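Local coordinates for nodulation protein S (Bradyrhizobium sp., PDB 3OFK), which probably methylates nitrogen in the synthesis of Nod factors, the lipochitooligosaccharide signals of root nodulation, using S-adenosylmethionine as methyl donor, at residues 43-48 and 149-154; 28-33 and 90-95; 167-172 and 196-201; 174-179 and 200-205. One frame throughout, in Å; residues are numbered along the deposited sequence.

Contact 1: residues 43-48 and 149-154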
loop_
_atom_site.group_PDB
_atom_site.type_symbol
_atom_site.label_atom_id
_atom_site.label_comp_id
_atom_site.label_asym_id
_atom_site.label_seq_id
_atom_site.Cartn_x
_atom_site.Cartn_y
_atom_site.Cartn_z
ATOM N N LEU A 43 8.022 -6.995 1.351
ATOM C CA LEU A 43 7.855 -8.265 2.067
ATOM C C LEU A 43 8.940 -8.446 3.141
ATOM O O LEU A 43 8.616 -8.902 4.219
ATOM C CB LEU A 43 7.820 -9.484 1.126
ATOM C CG LEU A 43 7.412 -10.833 1.752
ATOM C CD1 LEU A 43 6.004 -10.811 2.329
ATOM C CD2 LEU A 43 7.499 -11.946 0.759
ATOM N N ARG A 44 10.194 -8.054 2.863
ATOM C CA ARG A 44 11.266 -8.189 3.855
ATOM C C ARG A 44 10.887 -7.411 5.106
ATOM O O ARG A 44 11.000 -7.924 6.222
ATOM C CB ARG A 44 12.637 -7.697 3.335
ATOM C CG ARG A 44 13.751 -7.731 4.387
ATOM C CD ARG A 44 15.082 -7.201 3.851
ATOM N NE ARG A 44 15.009 -5.784 3.480
ATOM C CZ ARG A 44 15.100 -4.765 4.338
ATOM N NH1 ARG A 44 15.255 -4.987 5.635
ATOM N NH2 ARG A 44 15.026 -3.509 3.897
ATOM N N LEU A 45 10.425 -6.175 4.912
ATOM C CA LEU A 45 9.975 -5.359 6.030
ATOM C C LEU A 45 8.780 -6.003 6.737
ATOM O O LEU A 45 8.693 -5.942 7.950
ATOM C CB LEU A 45 9.628 -3.922 5.569
ATOM C CG LEU A 45 10.771 -3.038 5.021
ATOM C CD1 LEU A 45 10.294 -1.652 4.528
ATOM C CD2 LEU A 45 11.848 -2.899 6.050
ATOM N N SER A 46 7.841 -6.567 5.979
ATOM C CA SER A 46 6.609 -7.131 6.557
ATOM C C SER A 46 6.921 -8.352 7.430
ATOM O O SER A 46 6.263 -8.573 8.466
ATOM C CB SER A 46 5.616 -7.522 5.454
ATOM O OG SER A 46 5.307 -6.439 4.573
ATOM N N LEU A 47 7.954 -9.112 7.028
ATOM C CA LEU A 47 8.311 -10.363 7.700
ATOM C C LEU A 47 9.360 -10.158 8.776
ATOM O O LEU A 47 9.737 -11.129 9.434
ATOM C CB LEU A 47 8.815 -11.423 6.691
ATOM C CG LEU A 47 7.799 -11.951 5.667
ATOM C CD1 LEU A 47 8.416 -13.080 4.788
ATOM C CD2 LEU A 47 6.513 -12.446 6.358
ATOM N N SER A 48 9.826 -8.919 8.983
ATOM C CA SER A 48 10.959 -8.673 9.901
ATOM C C SER A 48 10.780 -9.286 11.277
ATOM O O SER A 48 11.764 -9.665 11.901
ATOM C CB SER A 48 11.238 -7.181 10.064
ATOM O OG SER A 48 11.589 -6.614 8.821
ATOM N N HIS A 149 3.156 -3.506 13.644
ATOM C CA HIS A 149 3.933 -2.660 12.739
ATOM C C HIS A 149 3.127 -2.216 11.543
ATOM O O HIS A 149 2.198 -2.915 11.111
ATOM C CB HIS A 149 5.187 -3.370 12.227
ATOM C CG HIS A 149 6.169 -3.694 13.309
ATOM N ND1 HIS A 149 6.016 -4.779 14.143
ATOM C CD2 HIS A 149 7.294 -3.060 13.712
ATOM C CE1 HIS A 149 7.024 -4.816 14.998
ATOM N NE2 HIS A 149 7.809 -3.779 14.763
ATOM N N LEU A 150 3.518 -1.066 11.005
ATOM C CA LEU A 150 2.932 -0.535 9.790
ATOM C C LEU A 150 4.071 -0.416 8.793
ATOM O O LEU A 150 5.117 0.124 9.122
ATOM C CB LEU A 150 2.269 0.815 10.076
ATOM C CG LEU A 150 1.566 1.532 8.909
ATOM C CD1 LEU A 150 0.341 2.346 9.414
ATOM C CD2 LEU A 150 2.565 2.421 8.130
ATOM N N VAL A 151 3.896 -1.007 7.625
ATOM C CA VAL A 151 4.895 -0.978 6.565
ATOM C C VAL A 151 4.353 -0.099 5.473
ATOM O O VAL A 151 3.352 -0.443 4.863
ATOM C CB VAL A 151 5.198 -2.385 6.006
ATOM C CG1 VAL A 151 5.952 -2.278 4.688
ATOM C CG2 VAL A 151 5.999 -3.155 6.993
ATOM N N PHE A 152 5.008 1.044 5.255
ATOM C CA PHE A 152 4.560 2.045 4.313
ATOM C C PHE A 152 5.548 2.142 3.192
ATOM O O PHE A 152 6.759 2.032 3.402
ATOM C CB PHE A 152 4.461 3.405 5.008
ATOM C CG PHE A 152 4.387 4.577 4.055
ATOM C CD1 PHE A 152 3.193 4.887 3.370
ATOM C CD2 PHE A 152 5.521 5.367 3.831
ATOM C CE1 PHE A 152 3.132 5.985 2.514
ATOM C CE2 PHE A 152 5.473 6.457 2.960
ATOM C CZ PHE A 152 4.268 6.761 2.290
ATOM N N GLY A 153 5.046 2.338 1.986
ATOM C CA GLY A 153 5.940 2.613 0.869
ATOM C C GLY A 153 5.304 3.599 -0.071
ATOM O O GLY A 153 4.097 3.581 -0.228
ATOM N N SER A 154 6.109 4.437 -0.710
ATOM C CA SER A 154 5.581 5.360 -1.684
ATOM C C SER A 154 6.676 5.949 -2.592
ATOM O O SER A 154 7.830 6.103 -2.188
ATOM C CB SER A 154 4.827 6.474 -0.966
ATOM O OG SER A 154 4.357 7.500 -1.844
#
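Val151 meets Leu45 and Ser46 where the end of helix 33-46 lies against one face of the central sheet, the helix-on-sheet layer of the Rossmann-like fold of S-adenosylmethionine-dependent methyltransferases. The interactions are almost wholly apolar. With its CG1 anti to the backbone N (chi1 165°), the valine turns both methyls to the helix: CG2 lies 4.0 Å from Leu45 CB and CG1 4.1 Å from the same Leu45 CB, so the fork straddles one carbon at the root of the leucine. The rest of Leu45 runs on to Leu199 of the neighbouring strand 196-203, so this leucine spans two strands. A branched valine suits a strand, and its short, wide shape lets the helix backbone come close, with the CA atoms of Ser46 and Val151 6.4 Å apart.

The polar side of the contact is Ser46. Its hydroxyl bonds back to Leu42 O, one turn earlier in the helix, and that bond meets the polar need of a buried OG; a serine is small and can spend its hydroxyl on its own helix, leaving an outline that tolerates apolar neighbours, among them Leu117 and Val119 of strand 115-121. Toward Val151 it offers only van der Waals contact, with OG 4.1 Å from Val151 CG2. That same methyl also rests on the main chain, 4.0 Å from Ser46 N.

Contact 2: residues 28-33 and 90-95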
loop_
_atom_site.group_PDB
_atom_site.type_symbol
_atom_site.label_atom_id
_atom_site.label_comp_id
_atom_site.label_asym_id
_atom_site.label_seq_id
_atom_site.Cartn_x
_atom_site.Cartn_y
_atom_site.Cartn_z
ATOM N N ARG A 28 2.182 -2.601 -14.055
ATOM C CA ARG A 28 3.335 -3.456 -14.337
ATOM C C ARG A 28 3.971 -4.144 -13.107
ATOM O O ARG A 28 5.164 -4.438 -13.105
ATOM C CB ARG A 28 4.388 -2.686 -15.161
ATOM C CG ARG A 28 4.472 -3.145 -16.599
ATOM C CD ARG A 28 5.831 -2.748 -17.202
ATOM N NE ARG A 28 6.063 -1.299 -17.081
ATOM C CZ ARG A 28 7.259 -0.711 -16.989
ATOM N NH1 ARG A 28 8.378 -1.434 -16.985
ATOM N NH2 ARG A 28 7.339 0.619 -16.891
ATOM N N LEU A 29 3.172 -4.441 -12.087
ATOM C CA LEU A 29 3.708 -4.995 -10.823
ATOM C C LEU A 29 4.302 -6.402 -10.964
ATOM O O LEU A 29 5.130 -6.830 -10.129
ATOM C CB LEU A 29 2.622 -5.009 -9.734
ATOM C CG LEU A 29 2.081 -3.626 -9.342
ATOM C CD1 LEU A 29 0.800 -3.740 -8.530
ATOM C CD2 LEU A 29 3.108 -2.793 -8.603
ATOM N N ASP A 30 3.878 -7.140 -11.987
ATOM C CA ASP A 30 4.493 -8.464 -12.237
ATOM C C ASP A 30 5.726 -8.397 -13.098
ATOM O O ASP A 30 6.724 -9.047 -12.801
ATOM C CB ASP A 30 3.485 -9.463 -12.806
ATOM C CG ASP A 30 2.572 -10.022 -11.724
ATOM O OD1 ASP A 30 3.090 -10.492 -10.677
ATOM O OD2 ASP A 30 1.336 -9.946 -11.891
ATOM N N ASP A 31 5.658 -7.587 -14.147
ATOM C CA ASP A 31 6.639 -7.616 -15.218
ATOM C C ASP A 31 7.802 -6.631 -15.038
ATOM O O ASP A 31 8.801 -6.773 -15.732
ATOM C CB ASP A 31 5.955 -7.368 -16.568
ATOM C CG ASP A 31 4.989 -8.492 -16.949
ATOM O OD1 ASP A 31 5.449 -9.638 -17.137
ATOM O OD2 ASP A 31 3.774 -8.241 -17.066
ATOM N N ASN A 32 7.674 -5.651 -14.136
ATOM C CA ASN A 32 8.736 -4.655 -13.945
ATOM C C ASN A 32 9.712 -5.103 -12.860
ATOM O O ASN A 32 9.311 -5.280 -11.697
ATOM C CB ASN A 32 8.136 -3.313 -13.570
ATOM C CG ASN A 32 9.127 -2.171 -13.653
ATOM O OD1 ASN A 32 10.331 -2.354 -13.810
ATOM N ND2 ASN A 32 8.606 -0.963 -13.512
ATOM N N PRO A 33 10.975 -5.329 -13.235
ATOM C CA PRO A 33 11.964 -5.712 -12.224
ATOM C C PRO A 33 12.033 -4.769 -11.012
ATOM O O PRO A 33 12.257 -5.238 -9.901
ATOM C CB PRO A 33 13.288 -5.723 -13.003
ATOM C CG PRO A 33 13.005 -5.104 -14.328
ATOM C CD PRO A 33 11.562 -5.246 -14.588
ATOM N N CYS A 90 -8.563 -11.738 -5.582
ATOM C CA CYS A 90 -9.044 -12.931 -4.895
ATOM C C CYS A 90 -9.017 -14.139 -5.807
ATOM O O CYS A 90 -9.005 -15.279 -5.313
ATOM C CB CYS A 90 -10.410 -12.745 -4.238
ATOM S SG CYS A 90 -11.849 -12.882 -5.310
ATOM N N GLN A 91 -9.009 -13.913 -7.120
ATOM C CA GLN A 91 -8.769 -15.024 -8.048
ATOM C C GLN A 91 -7.314 -15.476 -7.971
ATOM O O GLN A 91 -7.002 -16.659 -7.937
ATOM C CB GLN A 91 -9.197 -14.665 -9.489
ATOM C CG GLN A 91 -8.872 -15.732 -10.529
ATOM C CD GLN A 91 -9.880 -16.889 -10.591
ATOM O OE1 GLN A 91 -11.094 -16.693 -10.757
ATOM N NE2 GLN A 91 -9.365 -18.108 -10.502
ATOM N N ARG A 92 -6.413 -14.515 -7.902
ATOM C CA ARG A 92 -5.006 -14.799 -7.722
ATOM C C ARG A 92 -4.699 -15.592 -6.442
ATOM O O ARG A 92 -3.894 -16.549 -6.475
ATOM C CB ARG A 92 -4.250 -13.490 -7.785
ATOM C CG ARG A 92 -2.797 -13.573 -7.593
ATOM C CD ARG A 92 -2.139 -12.663 -8.578
ATOM N NE ARG A 92 -0.700 -12.736 -8.462
ATOM C CZ ARG A 92 0.130 -12.102 -9.279
ATOM N NH1 ARG A 92 -0.354 -11.370 -10.278
ATOM N NH2 ARG A 92 1.439 -12.210 -9.093
ATOM N N THR A 93 -5.357 -15.263 -5.334
ATOM C CA THR A 93 -5.044 -15.927 -4.063
ATOM C C THR A 93 -6.010 -17.015 -3.633
ATOM O O THR A 93 -6.132 -17.292 -2.433
ATOM C CB THR A 93 -5.041 -14.912 -2.956
ATOM O OG1 THR A 93 -6.273 -14.193 -3.016
ATOM C CG2 THR A 93 -3.892 -13.953 -3.135
ATOM N N LYS A 94 -6.698 -17.630 -4.584
ATOM C CA LYS A 94 -7.810 -18.540 -4.253
ATOM C C LYS A 94 -7.457 -19.806 -3.425
ATOM O O LYS A 94 -8.324 -20.369 -2.751
ATOM C CB LYS A 94 -8.540 -18.971 -5.521
ATOM C CG LYS A 94 -7.847 -20.071 -6.294
ATOM C CD LYS A 94 -8.429 -20.232 -7.681
ATOM C CE LYS A 94 -7.463 -20.992 -8.591
ATOM N NZ LYS A 94 -8.048 -21.253 -9.923
ATOM N N ARG A 95 -6.203 -20.235 -3.443
ATOM C CA ARG A 95 -5.816 -21.427 -2.657
ATOM C C ARG A 95 -5.896 -21.195 -1.145
ATOM O O ARG A 95 -5.981 -22.165 -0.378
ATOM C CB ARG A 95 -4.415 -21.882 -3.018
ATOM C CG ARG A 95 -3.347 -20.867 -2.644
ATOM C CD ARG A 95 -2.001 -21.290 -3.113
ATOM N NE ARG A 95 -1.569 -22.432 -2.316
ATOM C CZ ARG A 95 -0.309 -22.801 -2.127
ATOM N NH1 ARG A 95 0.698 -22.119 -2.674
ATOM N NH2 ARG A 95 -0.070 -23.863 -1.368
#
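Arg92 reaches Asp30 with a chain whose CG is anti to its own backbone N (chi1 179°), bent at chi2 (138°) and extended beyond, while Asp30 places its CG beside its backbone N and faces the arginine from the opposite direction. The two flat groups meet edge to edge, their planes only 11° apart. Arg92 grips end-on with two nitrogens, one to each oxygen: NH1 gives a nearly straight bond of 2.7 Å to Asp30 OD2, through its syn lone pair, and NH2 one of 2.9 Å to Asp30 OD1, met on the syn side but somewhat out of the carboxylate plane. This paired salt bridge fixes the rotation of both groups; Arg92 NE makes a second salt bridge, to Glu67 OE1, so the guanidinium is shared between two acids. A long arginine and a short aspartate together bridge the 12.3 Å between the CA atoms of Asp30 and Arg92. With an alanine replacing Asp30, the NH1 and NH2 end of Arg92 would probably lose this mate and swing more freely about its remaining bond to Glu67. The bridge ties the loop before helix 33-46, whose Leu29 touches the bound S-adenosylhomocysteine, to the end of helix 83-92, while Ala64 of helix 64-69 touches both partners.

Contact 3: residues 167-172 and 196-201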
loop_
_atom_site.group_PDB
_atom_site.type_symbol
_atom_site.label_atom_id
_atom_site.label_comp_id
_atom_site.label_asym_id
_atom_site.label_seq_id
_atom_site.Cartn_x
_atom_site.Cartn_y
_atom_site.Cartn_z
ATOM N N ALA A 167 1.187 14.665 -2.353
ATOM C CA ALA A 167 2.376 14.324 -1.610
ATOM C C ALA A 167 2.663 12.819 -1.651
ATOM O O ALA A 167 1.760 12.011 -1.903
ATOM C CB ALA A 167 2.259 14.822 -0.179
ATOM N N GLY A 168 3.927 12.471 -1.394
ATOM C CA GLY A 168 4.406 11.096 -1.424
ATOM C C GLY A 168 5.151 10.709 -0.151
ATOM O O GLY A 168 4.758 11.123 0.956
ATOM N N ALA A 169 6.235 9.939 -0.315
ATOM C CA ALA A 169 6.903 9.249 0.793
ATOM C C ALA A 169 7.287 10.169 1.948
ATOM O O ALA A 169 6.914 9.915 3.106
ATOM C CB ALA A 169 8.143 8.479 0.279
ATOM N N GLU A 170 8.000 11.243 1.632
ATOM C CA GLU A 170 8.665 12.022 2.674
ATOM C C GLU A 170 7.616 12.715 3.532
ATOM O O GLU A 170 7.705 12.714 4.764
ATOM C CB GLU A 170 9.660 13.042 2.100
ATOM C CG GLU A 170 10.798 12.440 1.281
ATOM C CD GLU A 170 10.467 12.339 -0.208
ATOM O OE1 GLU A 170 9.324 11.954 -0.523
ATOM O OE2 GLU A 170 11.340 12.657 -1.051
ATOM N N THR A 171 6.598 13.246 2.865
ATOM C CA THR A 171 5.511 13.918 3.531
ATOM C C THR A 171 4.731 12.982 4.452
ATOM O O THR A 171 4.504 13.311 5.626
ATOM C CB THR A 171 4.620 14.666 2.496
ATOM O OG1 THR A 171 5.407 15.707 1.891
ATOM C CG2 THR A 171 3.449 15.292 3.169
ATOM N N VAL A 172 4.347 11.811 3.940
ATOM C CA VAL A 172 3.645 10.839 4.763
ATOM C C VAL A 172 4.503 10.307 5.922
ATOM O O VAL A 172 4.021 10.201 7.049
ATOM C CB VAL A 172 3.095 9.687 3.926
ATOM C CG1 VAL A 172 2.521 8.607 4.819
ATOM C CG2 VAL A 172 2.028 10.203 2.936
ATOM N N ASP A 196 11.476 5.584 -7.955
ATOM C CA ASP A 196 12.263 6.010 -6.804
ATOM C C ASP A 196 11.402 6.105 -5.581
ATOM O O ASP A 196 10.707 7.101 -5.373
ATOM C CB ASP A 196 12.948 7.345 -7.061
ATOM C CG ASP A 196 13.837 7.785 -5.902
ATOM O OD1 ASP A 196 14.111 6.991 -4.966
ATOM O OD2 ASP A 196 14.277 8.946 -5.932
ATOM N N CYS A 197 11.512 5.067 -4.764
ATOM C CA CYS A 197 10.559 4.734 -3.738
ATOM C C CYS A 197 11.237 4.773 -2.391
ATOM O O CYS A 197 12.404 4.414 -2.265
ATOM C CB CYS A 197 10.073 3.310 -3.985
ATOM S SG CYS A 197 8.930 2.721 -2.770
ATOM N N LEU A 198 10.493 5.197 -1.387
ATOM C CA LEU A 198 10.960 5.163 -0.005
ATOM C C LEU A 198 10.015 4.243 0.724
ATOM O O LEU A 198 8.813 4.363 0.555
ATOM C CB LEU A 198 10.903 6.561 0.622
ATOM C CG LEU A 198 11.756 6.863 1.855
ATOM C CD1 LEU A 198 13.222 6.421 1.689
ATOM C CD2 LEU A 198 11.682 8.356 2.116
ATOM N N LEU A 199 10.567 3.289 1.471
ATOM C CA LEU A 199 9.780 2.435 2.332
ATOM C C LEU A 199 10.279 2.626 3.736
ATOM O O LEU A 199 11.481 2.820 3.959
ATOM C CB LEU A 199 9.927 0.950 1.950
ATOM C CG LEU A 199 9.867 0.563 0.471
ATOM C CD1 LEU A 199 9.764 -0.969 0.284
ATOM C CD2 LEU A 199 8.682 1.230 -0.139
ATOM N N ALA A 200 9.351 2.567 4.680
ATOM C CA ALA A 200 9.660 2.657 6.100
ATOM C C ALA A 200 8.714 1.742 6.881
ATOM O O ALA A 200 7.517 1.625 6.574
ATOM C CB ALA A 200 9.539 4.107 6.593
ATOM N N ARG A 201 9.276 1.098 7.891
ATOM C CA ARG A 201 8.548 0.239 8.786
ATOM C C ARG A 201 8.411 0.985 10.099
ATOM O O ARG A 201 9.413 1.400 10.700
ATOM C CB ARG A 201 9.299 -1.082 8.962
ATOM C CG ARG A 201 8.609 -2.113 9.860
ATOM C CD ARG A 201 9.439 -3.387 9.886
ATOM N NE ARG A 201 8.830 -4.477 10.657
ATOM C CZ ARG A 201 9.259 -4.935 11.839
ATOM N NH1 ARG A 201 10.333 -4.412 12.440
ATOM N NH2 ARG A 201 8.606 -5.945 12.428
#
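Glu170 carries the one flat side-chain group among the residues that touch here, and its carboxylate, although the end of the chain leans toward the strand, is engaged by polar partners outside the two segments: OE1 accepts a hydrogen bond from the backbone N of Asp157, and OE2 makes a long, weak ion pair with Arg156. What Glu170 gives to Leu198 is an aliphatic part, its CG standing 4.3 Å from Leu198 CD2. Neither face of the carboxylate is used across the contact.

The closer meeting is between Ala169 and Leu198. Ala169 CB lies 3.4 Å from Leu198 CB, tighter than usual for two carbons, and 4.0 Å from Leu198 CD2, so the methyl nestles against the root of the leucine and one arm of its fork. Leu198 keeps its CG anti to the backbone N (chi1 -160°), which takes the branched end off to one side and lets the two CB atoms approach. Alanine suits the first turn of helix 169-179 because a larger residue would meet the strand at this separation, where the CA atoms are 5.8 Å apart.

Leucine fills the buried side of strand 196-203 under the helix start. Across these two segments the attraction is probably dispersion and exclusion of water, while a backbone bond of Ala169 with Ala155 ties the helix start to strand 148-155. At the margin, the charge of Glu170 is probably eased by the Asp157 N-H and, weakly, by Arg156.

Contact 4: residues 174-179 and 200-205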
loop_
_atom_site.group_PDB
_atom_site.type_symbol
_atom_site.label_atom_id
_atom_site.label_comp_id
_atom_site.label_asym_id
_atom_site.label_seq_id
_atom_site.Cartn_x
_atom_site.Cartn_y
_atom_site.Cartn_z
ATOM N N THR A 174 6.720 11.823 7.523
ATOM C CA THR A 174 6.696 12.874 8.520
ATOM C C THR A 174 5.473 12.791 9.416
ATOM O O THR A 174 5.594 12.907 10.646
ATOM C CB THR A 174 6.822 14.278 7.870
ATOM O OG1 THR A 174 8.101 14.368 7.246
ATOM C CG2 THR A 174 6.706 15.412 8.923
ATOM N N ILE A 175 4.315 12.609 8.797
ATOM C CA ILE A 175 3.028 12.566 9.496
ATOM C C ILE A 175 2.912 11.270 10.299
ATOM O O ILE A 175 2.484 11.278 11.459
ATOM C CB ILE A 175 1.844 12.657 8.506
ATOM C CG1 ILE A 175 1.821 14.039 7.811
ATOM C CG2 ILE A 175 0.522 12.380 9.227
ATOM C CD1 ILE A 175 0.801 14.142 6.654
ATOM N N LEU A 176 3.308 10.163 9.674
ATOM C CA LEU A 176 3.341 8.878 10.366
ATOM C C LEU A 176 4.160 8.947 11.640
ATOM O O LEU A 176 3.758 8.379 12.646
ATOM C CB LEU A 176 3.897 7.785 9.456
ATOM C CG LEU A 176 2.976 7.282 8.361
ATOM C CD1 LEU A 176 3.707 6.337 7.409
ATOM C CD2 LEU A 176 1.799 6.599 8.974
ATOM N N THR A 177 5.293 9.661 11.590
ATOM C CA THR A 177 6.245 9.737 12.699
ATOM C C THR A 177 5.691 10.453 13.967
ATOM O O THR A 177 6.224 10.265 15.076
ATOM C CB THR A 177 7.613 10.390 12.235
ATOM O OG1 THR A 177 8.135 9.684 11.093
ATOM C CG2 THR A 177 8.673 10.394 13.385
ATOM N N GLU A 178 4.643 11.263 13.792
ATOM C CA GLU A 178 3.979 11.985 14.887
ATOM C C GLU A 178 3.220 11.025 15.785
ATOM O O GLU A 178 3.026 11.300 16.969
ATOM C CB GLU A 178 2.963 13.021 14.345
ATOM C CG GLU A 178 3.540 14.152 13.460
ATOM C CD GLU A 178 2.486 14.865 12.591
ATOM O OE1 GLU A 178 2.885 15.585 11.645
ATOM O OE2 GLU A 178 1.271 14.716 12.846
ATOM N N ALA A 179 2.740 9.925 15.202
ATOM C CA ALA A 179 1.980 8.931 15.962
ATOM C C ALA A 179 2.771 7.623 16.217
ATOM O O ALA A 179 2.499 6.903 17.191
ATOM C CB ALA A 179 0.663 8.631 15.234
ATOM N N ALA A 200 9.351 2.567 4.680
ATOM C CA ALA A 200 9.660 2.657 6.100
ATOM C C ALA A 200 8.714 1.742 6.881
ATOM O O ALA A 200 7.517 1.625 6.574
ATOM C CB ALA A 200 9.539 4.107 6.593
ATOM N N ARG A 201 9.276 1.098 7.891
ATOM C CA ARG A 201 8.548 0.239 8.786
ATOM C C ARG A 201 8.411 0.985 10.099
ATOM O O ARG A 201 9.413 1.400 10.700
ATOM C CB ARG A 201 9.299 -1.082 8.962
ATOM C CG ARG A 201 8.609 -2.113 9.860
ATOM C CD ARG A 201 9.439 -3.387 9.886
ATOM N NE ARG A 201 8.830 -4.477 10.657
ATOM C CZ ARG A 201 9.259 -4.935 11.839
ATOM N NH1 ARG A 201 10.333 -4.412 12.440
ATOM N NH2 ARG A 201 8.606 -5.945 12.428
ATOM N N PHE A 202 7.165 1.148 10.538
ATOM C CA PHE A 202 6.862 1.855 11.790
ATOM C C PHE A 202 6.330 0.899 12.855
ATOM O O PHE A 202 5.684 -0.104 12.535
ATOM C CB PHE A 202 5.847 2.960 11.520
ATOM C CG PHE A 202 6.374 4.067 10.643
ATOM C CD1 PHE A 202 6.833 5.268 11.201
ATOM C CD2 PHE A 202 6.377 3.935 9.267
ATOM C CE1 PHE A 202 7.314 6.273 10.410
ATOM C CE2 PHE A 202 6.849 4.972 8.460
ATOM C CZ PHE A 202 7.311 6.145 9.040
ATOM N N ARG A 203 6.641 1.186 14.117
ATOM C CA ARG A 203 6.095 0.442 15.232
ATOM C C ARG A 203 5.145 1.321 16.027
ATOM O O ARG A 203 5.330 2.535 16.138
ATOM C CB ARG A 203 7.206 -0.074 16.163
ATOM C CG ARG A 203 6.738 -1.203 17.080
ATOM C CD ARG A 203 7.847 -1.782 17.989
ATOM N NE ARG A 203 8.448 -0.768 18.854
ATOM C CZ ARG A 203 9.601 -0.139 18.614
ATOM N NH1 ARG A 203 10.318 -0.410 17.521
ATOM N NH2 ARG A 203 10.043 0.771 19.479
ATOM N N ASN A 204 4.132 0.684 16.591
ATOM C CA ASN A 204 3.155 1.357 17.408
ATOM C C ASN A 204 3.706 1.429 18.807
ATOM O O ASN A 204 3.728 0.399 19.501
ATOM C CB ASN A 204 1.833 0.574 17.431
ATOM C CG ASN A 204 0.662 1.397 17.957
ATOM O OD1 ASN A 204 0.679 2.625 17.913
ATOM N ND2 ASN A 204 -0.373 0.714 18.427
ATOM N N PRO A 205 4.151 2.635 19.240
ATOM C CA PRO A 205 4.692 2.751 20.594
ATOM C C PRO A 205 3.549 2.566 21.621
ATOM O O PRO A 205 2.929 3.542 22.069
ATOM C CB PRO A 205 5.284 4.167 20.600
ATOM C CG PRO A 205 4.408 4.947 19.705
ATOM C CD PRO A 205 3.919 3.966 18.639
#
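Leu176 lays its CB over one face of the Phe202 ring, 4.0 Å from the ring centroid and 20° off the normal, a CH-pi contact displaced toward the rim. The side chains cross at about a right angle. Leu176 has its CG beside the backbone N (chi1 -75°), an arrangement that carries CD1 past the ring on the same approach, to within 3.6 Å of Phe202 CE2; leucine suits the place because its branched end reaches along the ring. Phe202 takes the equivalent choice (chi1 -66°), swinging its ring out of the sheet toward the helix. A phenylalanine offers a flat face, the outer part of which Leu176 occupies, while reaching across 8.0 Å between the CA atoms of Thr177 and Phe202. Were Phe202 an alanine, a gap would probably open beside Leu176, whose CB and CD1 would lose the ring they rest on.

Thr177 comes to the edge of the same ring, nearly in its plane, with OG1 3.6 Å from Phe202 CE1. That OG1 is held by Ile173 O, one turn back: a threonine at this exposed place can spend its hydroxyl on its own helix and still lie at the ring edge.

Farther along, Pro205 brings an apolar ring carbon to a carbonyl, its CD 3.6 Å from Ala179 O, joining the chain after the strand to Ala179. Helix 169-179 thus lies on strand 196-203 beside helix 130-142, whose Ile137 touches Leu176, while Phe152 of strand 148-155 adds to the same apolar layer and Phe202 also touches Glu182 of strand 181-189.

How the contacts relate
Contacts 1, 3 and 4 share one sheet: strands 148-155 and 196-203 are neighbours, joined by backbone hydrogen bonds such as Leu150 O to Phe202 N at 2.7 Å and Phe152 N to Ala200 O at 2.9 Å. Contact 1 brings a helix to one face of that pair; contacts 3 and 4, which share Ala200 and Arg201, bring helix 169-179 to the other. Contact 2 stands apart, its centre 18 Å from that of contact 1 and 28 Å from that of contact 4. One of its segments reaches the pocket, Leu29 touching S-adenosylhomocysteine, while the side chains of Asp30 and Val151 are each about 9 Å from the ligand, that of Ala169 about 13 Å and that of Leu176 about 14 Å.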